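Local atomic coordinates of nisin leader peptide-processing serine protease NisP (Lactococcus lactis subsp. lactis, PDB entry 4MZD), a protein that probably acts as a subtilisin-like serine endopeptidase that cuts the leader peptide from the nisin precursor during biosynthesis of this antibiotic. Residues A[148-153]-A[347-352]; A[76-81]-A[309-314]. All coordinates share one frame; numbering follows the deposited sequence.

In the fold
The chain first meets contact 2, with helix 73-79, then contact 1, with helix 147-156. It returns later to the second half of each, residues 309-314 and then 347-352, in the same order, so the two contacts cross and neither nests in the other. Contact 2 closes a loop of 227 residues between helix 73-79, the first in the model, and strand 308-311 of the large mixed sheet. Contact 1 closes one of 193 residues and brings the helix that begins at H147 against the hairpin strand 346-349, which leads to S353. The centres of the two contacts lie about 13 Å apart. The second segments touch directly, through a probable hydrogen bond from G351 N to A312 O (3.0 Å).

Contact 1: A[148-153]-A[347-352]; sequences GTEVAG and QYVYGN
E150 of helix 147-156 and V349 at the end of strand 346-349 mark the closest approach of the two backbones, with 8.1 Å between their CA atoms, and their side chains touch across it. The E150 side chain starts with CG anti to its own carbonyl carbon (chi1 -67°) and then runs out extended, which carries the carboxylate off the helix towards the strand. There E150 OE1 comes up against the CG1 methyl of V349 at 3.7 Å, with E150 CD almost as near to V349 CG1 at 3.8 Å. OE2 looks towards the Q347 amide: Q347 OE1 is 3.8 Å from E150 OE2, and the two flat groups are turned 61° apart. The pair share no hydrogen bond; OE2 is bonded instead to T341 OG1, just beyond the other hairpin strand. This is the neighbourhood of the predicted charge-relay system of a subtilase: helix 147-156 opens with H147, whose side chain lies about 4 Å from that of E150 at the nearest atoms, and the loop after strand 346-349 leads to S353, likewise a predicted member. Both E150 and V349 also pack on F354, next to that serine, while hairpin threonines hold the helix backbone, T340 OG1 bonding to T149 O and T339 OG1 to E150 O.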
loop_
_atom_site.group_PDB
_atom_site.type_symbol
_atom_site.label_atom_id
_atom_site.label_comp_id
_atom_site.label_asym_id
_atom_site.label_seq_id
_atom_site.Cartn_x
_atom_site.Cartn_y
_atom_site.Cartn_z
ATOM N N GLY A 148 2.499 6.056 -7.544
ATOM C CA GLY A 148 2.889 6.701 -6.303
ATOM C C GLY A 148 2.065 7.937 -5.995
ATOM O O GLY A 148 1.771 8.235 -4.834
ATOM N N THR A 149 1.713 8.680 -7.035
ATOM C CA THR A 149 0.881 9.865 -6.874
ATOM C C THR A 149 -0.545 9.469 -6.484
ATOM O O THR A 149 -1.193 10.137 -5.658
ATOM C CB THR A 149 0.906 10.714 -8.163
ATOM O OG1 THR A 149 2.259 11.092 -8.446
ATOM C CG2 THR A 149 0.058 11.971 -8.034
ATOM N N GLU A 150 -1.021 8.367 -7.060
ATOM C CA GLU A 150 -2.348 7.831 -6.772
ATOM C C GLU A 150 -2.439 7.359 -5.315
ATOM O O GLU A 150 -3.435 7.623 -4.625
ATOM C CB GLU A 150 -2.667 6.711 -7.771
ATOM C CG GLU A 150 -2.830 7.237 -9.195
ATOM C CD GLU A 150 -2.555 6.224 -10.286
ATOM O OE1 GLU A 150 -2.371 5.026 -9.989
ATOM O OE2 GLU A 150 -2.525 6.649 -11.464
ATOM N N VAL A 151 -1.393 6.682 -4.852
ATOM C CA VAL A 151 -1.300 6.247 -3.468
ATOM C C VAL A 151 -1.212 7.460 -2.528
ATOM O O VAL A 151 -1.911 7.520 -1.512
ATOM C CB VAL A 151 -0.077 5.323 -3.286
ATOM C CG1 VAL A 151 0.237 5.090 -1.816
ATOM C CG2 VAL A 151 -0.314 4.003 -4.003
ATOM N N ALA A 152 -0.369 8.434 -2.874
ATOM C CA ALA A 152 -0.209 9.610 -2.020
ATOM C C ALA A 152 -1.527 10.342 -1.801
ATOM O O ALA A 152 -1.805 10.789 -0.687
ATOM C CB ALA A 152 0.826 10.553 -2.591
ATOM N N GLY A 153 -2.337 10.466 -2.848
ATOM C CA GLY A 153 -3.605 11.156 -2.711
ATOM C C GLY A 153 -4.504 10.506 -1.671
ATOM O O GLY A 153 -5.216 11.202 -0.933
ATOM N N GLN A 347 -7.691 10.134 -11.759
ATOM C CA GLN A 347 -7.938 8.901 -12.481
ATOM C C GLN A 347 -8.682 7.934 -11.577
ATOM O O GLN A 347 -8.503 7.951 -10.360
ATOM C CB GLN A 347 -6.600 8.287 -12.899
ATOM C CG GLN A 347 -6.693 6.984 -13.653
ATOM C CD GLN A 347 -5.363 6.583 -14.249
ATOM O OE1 GLN A 347 -4.552 7.436 -14.614
ATOM N NE2 GLN A 347 -5.127 5.283 -14.344
ATOM N N TYR A 348 -9.502 7.082 -12.185
ATOM C CA TYR A 348 -10.089 5.939 -11.497
ATOM C C TYR A 348 -9.119 4.775 -11.473
ATOM O O TYR A 348 -8.560 4.405 -12.508
ATOM C CB TYR A 348 -11.397 5.521 -12.176
ATOM C CG TYR A 348 -12.548 6.402 -11.758
ATOM C CD1 TYR A 348 -13.241 6.133 -10.584
ATOM C CD2 TYR A 348 -12.921 7.521 -12.504
ATOM C CE1 TYR A 348 -14.279 6.935 -10.161
ATOM C CE2 TYR A 348 -13.973 8.330 -12.089
ATOM C CZ TYR A 348 -14.642 8.036 -10.916
ATOM O OH TYR A 348 -15.669 8.861 -10.504
ATOM N N VAL A 349 -8.944 4.196 -10.288
ATOM C CA VAL A 349 -7.993 3.114 -10.061
ATOM C C VAL A 349 -8.640 2.031 -9.198
ATOM O O VAL A 349 -9.728 2.215 -8.652
ATOM C CB VAL A 349 -6.724 3.641 -9.341
ATOM C CG1 VAL A 349 -6.040 4.712 -10.180
ATOM C CG2 VAL A 349 -7.070 4.172 -7.955
ATOM N N TYR A 350 -7.958 0.897 -9.065
ATOM C CA TYR A 350 -8.399 -0.142 -8.137
ATOM C C TYR A 350 -7.180 -0.907 -7.658
ATOM O O TYR A 350 -6.142 -0.900 -8.315
ATOM C CB TYR A 350 -9.394 -1.108 -8.801
ATOM C CG TYR A 350 -8.764 -1.940 -9.889
ATOM C CD1 TYR A 350 -8.161 -3.163 -9.596
ATOM C CD2 TYR A 350 -8.732 -1.498 -11.203
ATOM C CE1 TYR A 350 -7.556 -3.917 -10.577
ATOM C CE2 TYR A 350 -8.129 -2.255 -12.196
ATOM C CZ TYR A 350 -7.549 -3.462 -11.868
ATOM O OH TYR A 350 -6.953 -4.222 -12.844
ATOM N N GLY A 351 -7.318 -1.578 -6.522
ATOM C CA GLY A 351 -6.273 -2.461 -6.041
ATOM C C GLY A 351 -5.936 -2.214 -4.585
ATOM O O GLY A 351 -6.191 -1.131 -4.037
ATOM N N ASN A 352 -5.338 -3.217 -3.950
ATOM C CA ASN A 352 -5.020 -3.096 -2.535
ATOM C C ASN A 352 -4.005 -2.000 -2.241
ATOM O O ASN A 352 -3.891 -1.544 -1.102
ATOM C CB ASN A 352 -4.550 -4.434 -1.981
ATOM C CG ASN A 352 -5.676 -5.442 -1.903
ATOM O OD1 ASN A 352 -6.850 -5.083 -2.045
ATOM N ND2 ASN A 352 -5.335 -6.703 -1.669
#

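Contact 2: A[76-81]-A[309-314]; sequences KYVTNN and YAPAGT
Neighbouring residues Y77 and V78 reach the ring of P311 by different rotations about their first torsions: Y77 sets CG opposite its backbone N (chi1 -171°), whereas V78 puts CG1 anti to the carbonyl carbon (chi1 -62°). The proline ring meets both, and it does so with two neighbouring carbons. P311 CD sits 3.4 Å from V78 CG1, tighter than an ordinary carbon-carbon contact, and P311 CG is 3.9 Å from the same methyl. P311 CG also meets Y77, lying 3.8 Å from Y77 CD2 and 4.0 Å from Y77 CB, and it approaches the aromatic ring obliquely. With no hydrogen bond across the interface, this is apolar packing of a helix against the end of a strand. The backbones come nearest at V78 and A310, with 7.5 Å between their CA atoms. Just past the contact the chain turns out of helical geometry at N80, which has positive phi (56°), and N81 N bonds back to K76 O at 2.9 Å. Strand 308-311 pairs in parallel with strand 286-291 in the large mixed sheet of the subtilisin-like domain, and the Y77 side chain reaches over to I291 of that neighbour. V78 packs on I397 at the start of helix 397-402 and shares a backbone hydrogen bond with it, while P311 O accepts a bond from K358 NZ of helix 356-370.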
loop_
_atom_site.group_PDB
_atom_site.type_symbol
_atom_site.label_atom_id
_atom_site.label_comp_id
_atom_site.label_asym_id
_atom_site.label_seq_id
_atom_site.Cartn_x
_atom_site.Cartn_y
_atom_site.Cartn_z
ATOM N N LYS A 76 -15.757 8.150 1.791
ATOM C CA LYS A 76 -16.952 8.252 2.624
ATOM C C LYS A 76 -17.083 7.011 3.505
ATOM O O LYS A 76 -17.481 7.093 4.669
ATOM C CB LYS A 76 -18.209 8.409 1.766
ATOM C CG LYS A 76 -18.294 9.708 0.994
ATOM C CD LYS A 76 -19.586 9.741 0.199
ATOM C CE LYS A 76 -19.675 10.951 -0.709
ATOM N NZ LYS A 76 -21.013 10.979 -1.362
ATOM N N TYR A 77 -16.748 5.857 2.941
ATOM C CA TYR A 77 -16.901 4.595 3.652
ATOM C C TYR A 77 -16.081 4.556 4.951
ATOM O O TYR A 77 -16.566 4.130 5.996
ATOM C CB TYR A 77 -16.513 3.433 2.736
ATOM C CG TYR A 77 -16.836 2.074 3.299
ATOM C CD1 TYR A 77 -18.028 1.439 2.983
ATOM C CD2 TYR A 77 -15.946 1.419 4.141
ATOM C CE1 TYR A 77 -18.323 0.188 3.497
ATOM C CE2 TYR A 77 -16.231 0.178 4.657
ATOM C CZ TYR A 77 -17.423 -0.435 4.332
ATOM O OH TYR A 77 -17.705 -1.676 4.855
ATOM N N VAL A 78 -14.834 5.003 4.891
ATOM C CA VAL A 78 -13.958 4.896 6.061
ATOM C C VAL A 78 -13.998 6.096 7.013
ATOM O O VAL A 78 -13.506 6.002 8.144
ATOM C CB VAL A 78 -12.487 4.594 5.676
ATOM C CG1 VAL A 78 -12.391 3.261 4.953
ATOM C CG2 VAL A 78 -11.895 5.714 4.830
ATOM N N THR A 79 -14.590 7.207 6.562
ATOM C CA THR A 79 -14.662 8.435 7.355
ATOM C C THR A 79 -16.055 8.718 7.926
ATOM O O THR A 79 -16.254 9.755 8.552
ATOM C CB THR A 79 -14.285 9.683 6.514
ATOM O OG1 THR A 79 -15.238 9.846 5.454
ATOM C CG2 THR A 79 -12.867 9.593 5.956
ATOM N N ASN A 80 -16.997 7.804 7.710
ATOM C CA ASN A 80 -18.400 8.054 8.026
ATOM C C ASN A 80 -18.880 9.310 7.317
ATOM O O ASN A 80 -19.346 10.266 7.945
ATOM C CB ASN A 80 -18.631 8.169 9.530
ATOM C CG ASN A 80 -18.551 6.836 10.228
ATOM O OD1 ASN A 80 -18.432 5.792 9.583
ATOM N ND2 ASN A 80 -18.630 6.858 11.552
ATOM N N ASN A 81 -18.746 9.294 5.996
ATOM C CA ASN A 81 -19.145 10.416 5.160
ATOM C C ASN A 81 -18.639 11.752 5.692
ATOM O O ASN A 81 -19.385 12.727 5.831
ATOM C CB ASN A 81 -20.659 10.442 4.915
ATOM C CG ASN A 81 -21.023 11.221 3.667
ATOM O OD1 ASN A 81 -20.153 11.803 3.015
ATOM N ND2 ASN A 81 -22.306 11.228 3.317
ATOM N N TYR A 309 -8.936 -4.655 6.324
ATOM C CA TYR A 309 -9.396 -4.386 4.968
ATOM C C TYR A 309 -9.903 -2.959 4.841
ATOM O O TYR A 309 -10.460 -2.400 5.787
ATOM C CB TYR A 309 -10.492 -5.383 4.569
ATOM C CG TYR A 309 -9.982 -6.806 4.523
ATOM C CD1 TYR A 309 -9.571 -7.382 3.327
ATOM C CD2 TYR A 309 -9.881 -7.563 5.685
ATOM C CE1 TYR A 309 -9.086 -8.673 3.288
ATOM C CE2 TYR A 309 -9.391 -8.852 5.655
ATOM C CZ TYR A 309 -8.990 -9.399 4.456
ATOM O OH TYR A 309 -8.501 -10.684 4.407
ATOM N N ALA A 310 -9.696 -2.363 3.675
ATOM C CA ALA A 310 -10.216 -1.028 3.412
ATOM C C ALA A 310 -10.585 -0.933 1.934
ATOM O O ALA A 310 -10.208 -1.792 1.136
ATOM C CB ALA A 310 -9.195 0.032 3.806
ATOM N N PRO A 311 -11.348 0.102 1.552
ATOM C CA PRO A 311 -11.844 0.127 0.169
ATOM C C PRO A 311 -10.755 0.159 -0.905
ATOM O O PRO A 311 -9.906 1.057 -0.920
ATOM C CB PRO A 311 -12.711 1.390 0.136
ATOM C CG PRO A 311 -13.220 1.494 1.543
ATOM C CD PRO A 311 -12.033 1.099 2.393
ATOM N N ALA A 312 -10.840 -0.820 -1.807
ATOM C CA ALA A 312 -9.926 -1.014 -2.926
ATOM C C ALA A 312 -10.663 -1.095 -4.259
ATOM O O ALA A 312 -10.032 -1.047 -5.309
ATOM C CB ALA A 312 -9.107 -2.277 -2.726
ATOM N N GLY A 313 -11.984 -1.266 -4.213
ATOM C CA GLY A 313 -12.787 -1.389 -5.417
ATOM C C GLY A 313 -13.030 -2.827 -5.843
ATOM O O GLY A 313 -12.869 -3.774 -5.061
ATOM N N THR A 314 -13.443 -2.985 -7.097
ATOM C CA THR A 314 -13.767 -4.295 -7.635
ATOM C C THR A 314 -13.556 -4.329 -9.136
ATOM O O THR A 314 -13.769 -3.327 -9.835
ATOM C CB THR A 314 -15.227 -4.681 -7.324
ATOM O OG1 THR A 314 -15.500 -5.971 -7.875
ATOM C CG2 THR A 314 -16.210 -3.697 -7.928
#